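Long-range contact in nucleoporin nup120 (Schizosaccharomyces pombe, PDB 4GQ2), which serves as a structural constituent of the nuclear pore complex, whose nucleoporins can also dock transport factors that associate with it transiently: residues F118-E122 with I179-E183. Residues are numbered along the deposited sequence; the frame is centred on the assembly and turned at random.
Sequences FSFSE and ISTSE
In the beta-propeller domain, Thr181, in the hairpin loop between strands 173-178 and 183-188, packs against Ser119 and Ser121 of strand 115-121, which belongs to the preceding four-stranded sheet. The contact is small and made by van der Waals packing. Thr181 presents its methyl: with chi1 at 38°, CG2 lies opposite the carbonyl carbon across the CA-CB bond and reaches the strand 3.5 Å from Ser121 N and 3.6 Å from Ser121 CB. Ser121 OG is engaged within its own turn, with His123 O, Thr126 O and the hydroxyl of Ser124. Two residues earlier, Ser119 lies against the Ser180-Thr181 peptide, its hydroxyl anti to the backbone N (chi1 -165°); OG is 3.3 Å from Ser180 O, at an angle too poor for a hydrogen bond. That carbonyl is bonded instead to the hydroxyl of Tyr130, while Thr181 O is bonded to that of Tyr140, so two tyrosine hydroxyls, from strands 126-133 and 138-143, hold backbone carbonyls of the loop. Within the loop Ser180 makes an ST turn, its OG accepting from Ser182 N over 3.2 Å at 164°, and the same hydroxyl donates to Glu183 OE1, 3.0 Å away on the anti side of the carboxylate.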
ATOM      1  N   PHE A 118     -14.396 -33.711  -3.588  1.00 47.88           N
ATOM      2  CA  PHE A 118     -13.461 -33.611  -4.698  1.00 51.72           C
ATOM      3  C   PHE A 118     -12.812 -34.952  -5.022  1.00 54.17           C
ATOM      4  O   PHE A 118     -12.637 -35.802  -4.144  1.00 58.68           O
ATOM      5  CB  PHE A 118     -12.361 -32.611  -4.351  1.00 57.13           C
ATOM      6  CG  PHE A 118     -12.753 -31.172  -4.531  1.00 53.14           C
ATOM      7  CD1 PHE A 118     -13.636 -30.556  -3.653  1.00 50.54           C
ATOM      8  CD2 PHE A 118     -12.203 -30.417  -5.565  1.00 52.91           C
ATOM      9  CE1 PHE A 118     -13.982 -29.223  -3.820  1.00 46.89           C
ATOM     10  CE2 PHE A 118     -12.543 -29.082  -5.732  1.00 51.27           C
ATOM     11  CZ  PHE A 118     -13.437 -28.487  -4.859  1.00 52.46           C
ATOM     12  N   SER A 119     -12.449 -35.127  -6.288  1.00 52.08           N
ATOM     13  CA  SER A 119     -11.644 -36.267  -6.720  1.00 53.70           C
ATOM     14  C   SER A 119     -10.804 -35.888  -7.938  1.00 61.06           C
ATOM     15  O   SER A 119     -11.175 -34.998  -8.706  1.00 60.13           O
ATOM     16  CB  SER A 119     -12.529 -37.473  -7.035  1.00 58.01           C
ATOM     17  OG  SER A 119     -11.750 -38.656  -7.110  1.00 57.67           O
ATOM     18  N   PHE A 120      -9.677 -36.572  -8.112  1.00 62.88           N
ATOM     19  CA  PHE A 120      -8.742 -36.262  -9.187  1.00 69.51           C
ATOM     20  C   PHE A 120      -8.392 -37.493 -10.024  1.00 65.09           C
ATOM     21  O   PHE A 120      -8.033 -38.536  -9.477  1.00 56.46           O
ATOM     22  CB  PHE A 120      -7.472 -35.634  -8.603  1.00 78.50           C
ATOM     23  CG  PHE A 120      -6.468 -35.213  -9.637  1.00 86.27           C
ATOM     24  CD1 PHE A 120      -6.660 -34.054 -10.385  1.00 80.81           C
ATOM     25  CD2 PHE A 120      -5.322 -35.970  -9.859  1.00 86.29           C
ATOM     26  CE1 PHE A 120      -5.730 -33.664 -11.336  1.00 88.02           C
ATOM     27  CE2 PHE A 120      -4.390 -35.587 -10.810  1.00 79.74           C
ATOM     28  CZ  PHE A 120      -4.594 -34.432 -11.548  1.00 86.56           C
ATOM     29  N   SER A 121      -8.502 -37.347 -11.346  1.00 74.64           N
ATOM     30  CA  SER A 121      -8.152 -38.397 -12.312  1.00 91.98           C
ATOM     31  C   SER A 121      -6.731 -38.221 -12.828  1.00108.37           C
ATOM     32  O   SER A 121      -6.360 -37.134 -13.285  1.00103.16           O
ATOM     33  CB  SER A 121      -9.115 -38.381 -13.504  1.00 90.64           C
ATOM     34  OG  SER A 121      -8.901 -37.241 -14.324  1.00 77.99           O
ATOM     35  N   GLU A 122      -5.948 -39.297 -12.774  1.00109.77           N
ATOM     36  CA  GLU A 122      -4.573 -39.273 -13.274  1.00118.10           C
ATOM     37  C   GLU A 122      -4.534 -39.026 -14.782  1.00122.38           C
ATOM     38  O   GLU A 122      -3.964 -38.028 -15.233  1.00117.80           O
ATOM     39  CB  GLU A 122      -3.823 -40.551 -12.894  1.00126.65           C
ATOM     40  CG  GLU A 122      -3.518 -40.660 -11.406  1.00127.35           C
ATOM     41  CD  GLU A 122      -2.192 -41.337 -11.114  1.00133.62           C
ATOM     42  OE1 GLU A 122      -1.702 -42.108 -11.967  1.00139.14           O
ATOM     43  OE2 GLU A 122      -1.633 -41.096 -10.022  1.00129.47           O
ATOM     44  N   ILE A 179     -15.131 -41.662  -3.649  1.00 62.40           N
ATOM     45  CA  ILE A 179     -14.336 -42.890  -3.673  1.00 68.20           C
ATOM     46  C   ILE A 179     -13.340 -42.817  -4.827  1.00 70.22           C
ATOM     47  O   ILE A 179     -12.221 -43.323  -4.732  1.00 68.70           O
ATOM     48  CB  ILE A 179     -15.242 -44.141  -3.804  1.00 72.96           C
ATOM     49  CG1 ILE A 179     -16.155 -44.289  -2.577  1.00 69.65           C
ATOM     50  CG2 ILE A 179     -14.428 -45.408  -4.051  1.00 80.22           C
ATOM     51  CD1 ILE A 179     -15.460 -44.147  -1.236  1.00 56.37           C
ATOM     52  N   SER A 180     -13.767 -42.155  -5.902  1.00 60.59           N
ATOM     53  CA  SER A 180     -13.013 -42.051  -7.139  1.00 53.54           C
ATOM     54  C   SER A 180     -13.659 -40.998  -8.034  1.00 55.39           C
ATOM     55  O   SER A 180     -14.600 -40.309  -7.626  1.00 50.76           O
ATOM     56  CB  SER A 180     -13.012 -43.399  -7.867  1.00 56.14           C
ATOM     57  OG  SER A 180     -14.313 -43.715  -8.335  1.00 51.83           O
ATOM     58  N   THR A 181     -13.164 -40.899  -9.264  1.00 62.41           N
ATOM     59  CA  THR A 181     -13.713 -39.975 -10.252  1.00 61.80           C
ATOM     60  C   THR A 181     -15.057 -40.427 -10.811  1.00 57.36           C
ATOM     61  O   THR A 181     -15.661 -39.724 -11.616  1.00 68.31           O
ATOM     62  CB  THR A 181     -12.733 -39.723 -11.419  1.00 70.88           C
ATOM     63  OG1 THR A 181     -12.042 -40.936 -11.748  1.00 67.77           O
ATOM     64  CG2 THR A 181     -11.725 -38.652 -11.037  1.00 65.53           C
ATOM     65  N   SER A 182     -15.533 -41.591 -10.382  1.00 57.05           N
ATOM     66  CA  SER A 182     -16.818 -42.094 -10.856  1.00 59.20           C
ATOM     67  C   SER A 182     -17.676 -42.675  -9.736  1.00 62.41           C
ATOM     68  O   SER A 182     -18.856 -42.973  -9.943  1.00 70.03           O
ATOM     69  CB  SER A 182     -16.610 -43.128 -11.965  1.00 57.88           C
ATOM     70  OG  SER A 182     -15.946 -44.278 -11.468  1.00 63.44           O
ATOM     71  N   GLU A 183     -17.088 -42.821  -8.551  1.00 59.56           N
ATOM     72  CA  GLU A 183     -17.787 -43.414  -7.409  1.00 61.28           C
ATOM     73  C   GLU A 183     -17.803 -42.496  -6.198  1.00 52.60           C
ATOM     74  O   GLU A 183     -16.792 -41.889  -5.849  1.00 65.89           O
ATOM     75  CB  GLU A 183     -17.161 -44.763  -7.031  1.00 69.08           C
ATOM     76  CG  GLU A 183     -17.366 -45.874  -8.055  1.00 66.38           C
ATOM     77  CD  GLU A 183     -16.290 -46.942  -7.979  1.00 82.31           C
ATOM     78  OE1 GLU A 183     -15.115 -46.641  -8.296  1.00 76.23           O
ATOM     79  OE2 GLU A 183     -16.622 -48.087  -7.607  1.00 89.60           O
TER